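Local coordinates for protein glycine betaine/carnitine/choline ABC transporter (Staphylococcus aureus subsp. aureus Mu50, PDB 3O66) that probably serves as the substrate-binding component of an ABC transporter for glycine betaine, carnitine or choline, at residues Thr18-Ile23 / Tyr110-Thr115; Gln96-Lys99 / Asp103-Phe106. All blocks are in the same frame, centred on the assembly; numbering follows the deposited sequence.

Interaction 1 (Thr18-Ile23 / Tyr110-Thr115)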
loop_
_atom_site.group_PDB
_atom_site.type_symbol
_atom_site.label_atom_id
_atom_site.label_comp_id
_atom_site.label_asym_id
_atom_site.label_seq_id
_atom_site.Cartn_x
_atom_site.Cartn_y
_atom_site.Cartn_z
ATOM N N THR A 18 10.242 -1.821 -3.552
ATOM C CA THR A 18 9.572 -0.515 -3.473
ATOM C C THR A 18 10.042 0.185 -2.206
ATOM O O THR A 18 10.364 -0.483 -1.219
ATOM C CB THR A 18 8.046 -0.662 -3.396
ATOM O OG1 THR A 18 7.678 -1.345 -2.178
ATOM C CG2 THR A 18 7.511 -1.437 -4.605
ATOM N N SER A 19 10.135 1.510 -2.245
ATOM C CA SER A 19 10.527 2.265 -1.047
ATOM C C SER A 19 9.546 2.027 0.089
ATOM O O SER A 19 9.939 1.900 1.234
ATOM C CB SER A 19 10.623 3.766 -1.332
ATOM O OG SER A 19 11.631 3.969 -2.292
ATOM N N GLU A 20 8.272 1.929 -0.254
ATOM C CA GLU A 20 7.243 1.701 0.718
ATOM C C GLU A 20 7.492 0.440 1.560
ATOM O O GLU A 20 7.470 0.481 2.806
ATOM C CB GLU A 20 5.914 1.566 -0.004
ATOM C CG GLU A 20 4.758 1.406 0.953
ATOM C CD GLU A 20 3.431 1.679 0.272
ATOM O OE1 GLU A 20 3.226 2.835 -0.161
ATOM O OE2 GLU A 20 2.619 0.744 0.174
ATOM N N SER A 21 7.702 -0.680 0.876
ATOM C CA SER A 21 8.015 -1.934 1.556
ATOM C C SER A 21 9.315 -1.828 2.359
ATOM O O SER A 21 9.405 -2.338 3.500
ATOM C CB SER A 21 8.084 -3.079 0.557
ATOM O OG SER A 21 8.549 -4.246 1.197
ATOM N N GLN A 22 10.315 -1.157 1.789
ATOM C CA GLN A 22 11.599 -1.046 2.483
ATOM C C GLN A 22 11.496 -0.179 3.747
ATOM O O GLN A 22 12.053 -0.541 4.788
ATOM C CB GLN A 22 12.709 -0.594 1.547
ATOM C CG GLN A 22 12.907 -1.603 0.396
ATOM C CD GLN A 22 13.826 -1.099 -0.669
ATOM O OE1 GLN A 22 13.892 0.107 -0.943
ATOM N NE2 GLN A 22 14.553 -2.022 -1.298
ATOM N N ILE A 23 10.788 0.934 3.649
ATOM C CA ILE A 23 10.513 1.794 4.821
ATOM C C ILE A 23 9.860 1.001 5.972
ATOM O O ILE A 23 10.399 0.962 7.106
ATOM C CB ILE A 23 9.701 3.065 4.439
ATOM C CG1 ILE A 23 10.529 3.978 3.528
ATOM C CG2 ILE A 23 9.194 3.888 5.751
ATOM C CD1 ILE A 23 9.676 5.018 2.744
ATOM N N TYR A 110 -1.849 -1.092 8.999
ATOM C CA TYR A 110 -1.043 0.088 9.361
ATOM C C TYR A 110 -1.850 1.404 9.377
ATOM O O TYR A 110 -1.494 2.346 10.090
ATOM C CB TYR A 110 0.104 0.237 8.382
ATOM C CG TYR A 110 1.166 -0.820 8.538
ATOM C CD1 TYR A 110 1.835 -0.981 9.752
ATOM C CD2 TYR A 110 1.515 -1.639 7.456
ATOM C CE1 TYR A 110 2.817 -1.935 9.889
ATOM C CE2 TYR A 110 2.491 -2.618 7.565
ATOM C CZ TYR A 110 3.135 -2.760 8.788
ATOM O OH TYR A 110 4.105 -3.701 8.905
ATOM N N GLY A 111 -2.893 1.465 8.545
ATOM C CA GLY A 111 -3.780 2.634 8.493
ATOM C C GLY A 111 -3.842 3.258 7.109
ATOM O O GLY A 111 -4.583 4.217 6.885
ATOM N N PHE A 112 -3.091 2.694 6.162
ATOM C CA PHE A 112 -3.165 3.144 4.776
ATOM C C PHE A 112 -3.581 2.005 3.819
ATOM O O PHE A 112 -3.493 0.828 4.159
ATOM C CB PHE A 112 -1.822 3.772 4.321
ATOM C CG PHE A 112 -0.655 2.788 4.221
ATOM C CD1 PHE A 112 -0.344 2.169 3.001
ATOM C CD2 PHE A 112 0.155 2.522 5.326
ATOM C CE1 PHE A 112 0.729 1.299 2.885
ATOM C CE2 PHE A 112 1.240 1.635 5.236
ATOM C CZ PHE A 112 1.545 1.028 4.010
ATOM N N ALA A 113 -4.052 2.409 2.636
ATOM C CA ALA A 113 -4.282 1.528 1.487
ATOM C C ALA A 113 -3.455 2.008 0.280
ATOM O O ALA A 113 -3.344 3.224 0.035
ATOM C CB ALA A 113 -5.758 1.482 1.146
ATOM N N ASN A 114 -2.858 1.048 -0.428
ATOM C CA ASN A 114 -2.085 1.289 -1.637
ATOM C C ASN A 114 -2.844 0.667 -2.803
ATOM O O ASN A 114 -2.754 -0.550 -3.052
ATOM C CB ASN A 114 -0.681 0.688 -1.501
ATOM C CG ASN A 114 0.246 1.114 -2.630
ATOM O OD1 ASN A 114 -0.197 1.683 -3.638
ATOM N ND2 ASN A 114 1.531 0.839 -2.472
ATOM N N THR A 115 -3.661 1.508 -3.433
ATOM C CA THR A 115 -4.575 1.086 -4.464
ATOM C C THR A 115 -4.471 1.995 -5.688
ATOM O O THR A 115 -3.951 3.109 -5.606
ATOM C CB THR A 115 -6.038 1.104 -3.947
ATOM O OG1 THR A 115 -6.922 0.757 -5.027
ATOM C CG2 THR A 115 -6.428 2.505 -3.376
#
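Glu20 reaches from the first turn of helix 19-35 to Phe112 and Asn114. These two lie on the extended connection between strands 104-106 and 116-120. CB already points toward that connection. CG stands anti to the backbone N (chi1 -177°), and the chain runs on extended, which carries the carboxylate across. Glu20 CD is the first atom to touch: it lies 3.4 Å from Asn114 ND2 and 3.8 Å from Phe112 CE1. Glu20 OE2 goes further and meets the edge of the Phe112 ring near its plane, 3.4 Å from Phe112 CE1. Glu20 OE2 also accepts a hydrogen bond from Asn114 ND2 at 2.9 Å. That bond is bent, with an angle of 142° at the hydrogen. The amide nitrogen comes from above the carboxylate plane, 41° out of it. OE2 also hydrogen-bonds Tyr70 OH. Glu20 OE1 is 3.5 Å from Asn114 ND2 at a poor angle, and is held instead by Thr198 OG1 and Asn257 ND2. At the start of the helix, Thr18 OG1 caps Ser21 N at 3.1 Å. A bound acetate, probably from the crystallisation liquor, lies close to the Asn114 side chain and may mark a pocket. Four hydrogen bonds thus grip the buried carboxylate, two on each oxygen. Such a shell is consistent with an ionised glutamate whose rotation is fixed, with a ring edge, weakly positive, beside OE2.

Interaction 2 (Gln96-Lys99 / Asp103-Phe106); sequences QGFK and DQTF
The first torsion of Phe98 is turned well past the staggered position (chi1 -89°), which swings its ring from helix 87-102 toward strand 104-106. Phe106 meets it with CG anti to its own backbone N (chi1 -165°). The rings form a T-shaped, edge-to-face pair where the helix turns into the strand. This strand is an edge strand of a five-stranded sheet in order 2-1-3-5-4, as in the type II periplasmic-binding-protein fold. The edge of Phe106 is directed at the face of Phe98. The centroids are 5.0 Å apart and the planes stand at 74°. The backbones of the two elements are joined at the helix end. Gln104 N donates to Phe98 O at 3.0 Å. Asp103 N makes a weak bond to Lys99 O at 3.1 Å. Asp103 has positive phi, and with it the chain leaves the helix and passes into strand 104-106. Two CA-H...O contacts add to the turn. Asp103 CA is 3.4 Å from Lys99 O, and Lys99 CA is 3.4 Å from Gln104 O. Asp103 CB points away from the helix segment, and its carboxylate forms a salt bridge with Arg232. Val225 of the neighbouring strand 222-227 touches Phe98, Gln104 and Phe106, and Phe102 adds a second edge-to-face partner for Phe98. The aromatic pair thus lies between the end of helix 87-102 and the sheet. Gln104 approaches the Phe98 ring obliquely with its amide oxygen, and Gln104 OE1 comes within 3.3 Å of Phe98 CD2. Phe106 CD1 sits over the centre of one face of the Phe98 ring, 3.7 Å above its plane.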
loop_
_atom_site.group_PDB
_atom_site.type_symbol
_atom_site.label_atom_id
_atom_site.label_comp_id
_atom_site.label_asym_id
_atom_site.label_seq_id
_atom_site.Cartn_x
_atom_site.Cartn_y
_atom_site.Cartn_z
ATOM N N GLN A 96 -8.862 -14.443 8.397
ATOM C CA GLN A 96 -9.370 -15.801 8.664
ATOM C C GLN A 96 -8.616 -16.788 7.746
ATOM O O GLN A 96 -8.113 -17.807 8.194
ATOM C CB GLN A 96 -10.892 -15.867 8.411
ATOM C CG GLN A 96 -11.759 -15.214 9.508
ATOM C CD GLN A 96 -13.276 -15.235 9.197
ATOM O OE1 GLN A 96 -13.698 -15.368 8.030
ATOM N NE2 GLN A 96 -14.102 -15.081 10.246
ATOM N N GLY A 97 -8.491 -16.423 6.472
ATOM C CA GLY A 97 -7.783 -17.226 5.483
ATOM C C GLY A 97 -6.312 -17.457 5.811
ATOM O O GLY A 97 -5.834 -18.590 5.728
ATOM N N PHE A 98 -5.585 -16.401 6.185
ATOM C CA PHE A 98 -4.163 -16.568 6.557
ATOM C C PHE A 98 -3.972 -17.473 7.773
ATOM O O PHE A 98 -3.052 -18.277 7.824
ATOM C CB PHE A 98 -3.476 -15.217 6.744
ATOM C CG PHE A 98 -2.873 -14.688 5.459
ATOM C CD1 PHE A 98 -3.684 -14.378 4.376
ATOM C CD2 PHE A 98 -1.506 -14.521 5.342
ATOM C CE1 PHE A 98 -3.148 -13.917 3.173
ATOM C CE2 PHE A 98 -0.946 -14.045 4.172
ATOM C CZ PHE A 98 -1.774 -13.755 3.063
ATOM N N LYS A 99 -4.868 -17.348 8.736
ATOM C CA LYS A 99 -4.852 -18.218 9.892
ATOM C C LYS A 99 -5.103 -19.681 9.527
ATOM O O LYS A 99 -4.340 -20.579 9.903
ATOM C CB LYS A 99 -5.934 -17.729 10.867
ATOM C CG LYS A 99 -5.712 -18.069 12.289
ATOM C CD LYS A 99 -7.016 -17.838 13.119
ATOM C CE LYS A 99 -7.232 -16.380 13.470
ATOM N NZ LYS A 99 -8.509 -16.248 14.225
ATOM N N ASP A 103 -1.439 -20.714 8.697
ATOM C CA ASP A 103 -0.976 -20.555 10.082
ATOM C C ASP A 103 -0.190 -19.243 10.259
ATOM O O ASP A 103 0.930 -19.221 10.823
ATOM C CB ASP A 103 -0.123 -21.761 10.521
ATOM C CG ASP A 103 0.209 -21.727 12.007
ATOM O OD1 ASP A 103 -0.662 -21.273 12.796
ATOM O OD2 ASP A 103 1.328 -22.172 12.379
ATOM N N GLN A 104 -0.769 -18.165 9.728
ATOM C CA GLN A 104 -0.140 -16.838 9.773
ATOM C C GLN A 104 -1.134 -15.798 10.260
ATOM O O GLN A 104 -2.351 -15.913 10.050
ATOM C CB GLN A 104 0.383 -16.417 8.405
ATOM C CG GLN A 104 1.545 -17.286 7.874
ATOM C CD GLN A 104 1.889 -16.992 6.414
ATOM O OE1 GLN A 104 1.425 -16.005 5.838
ATOM N NE2 GLN A 104 2.690 -17.870 5.806
ATOM N N THR A 105 -0.588 -14.759 10.884
ATOM C CA THR A 105 -1.377 -13.638 11.328
ATOM C C THR A 105 -1.212 -12.512 10.313
ATOM O O THR A 105 -0.091 -11.976 10.115
ATOM C CB THR A 105 -0.953 -13.199 12.729
ATOM O OG1 THR A 105 -1.305 -14.233 13.663
ATOM C CG2 THR A 105 -1.629 -11.868 13.132
ATOM N N PHE A 106 -2.315 -12.167 9.663
ATOM C CA PHE A 106 -2.345 -10.979 8.799
ATOM C C PHE A 106 -2.851 -9.870 9.728
ATOM O O PHE A 106 -4.015 -9.891 10.110
ATOM C CB PHE A 106 -3.282 -11.236 7.584
ATOM C CG PHE A 106 -3.134 -10.248 6.448
ATOM C CD1 PHE A 106 -2.591 -10.656 5.226
ATOM C CD2 PHE A 106 -3.579 -8.926 6.585
ATOM C CE1 PHE A 106 -2.459 -9.758 4.154
ATOM C CE2 PHE A 106 -3.481 -8.026 5.520
ATOM C CZ PHE A 106 -2.911 -8.451 4.299
#

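How the interactions relate
The two contacts lie about 20 Å apart, centre to centre. The centre of interaction 1 is about 4 Å from the centre of the chain, and that of interaction 2 about 19 Å, in the half built on the 2-1-3-5-4 sheet. Along the sequence, interaction 2 is nested inside the loop that interaction 1 closes. Strand 104-106 ends in interaction 2, and the chain then enters 110-115 of interaction 1 and continues to strand 116-120 in the second sheet. Interaction 2 joins a helix to the edge of one sheet. Passages between the two sheets form the hinge in type II binding proteins, so interaction 1 probably sits at the hinge, near the cleft.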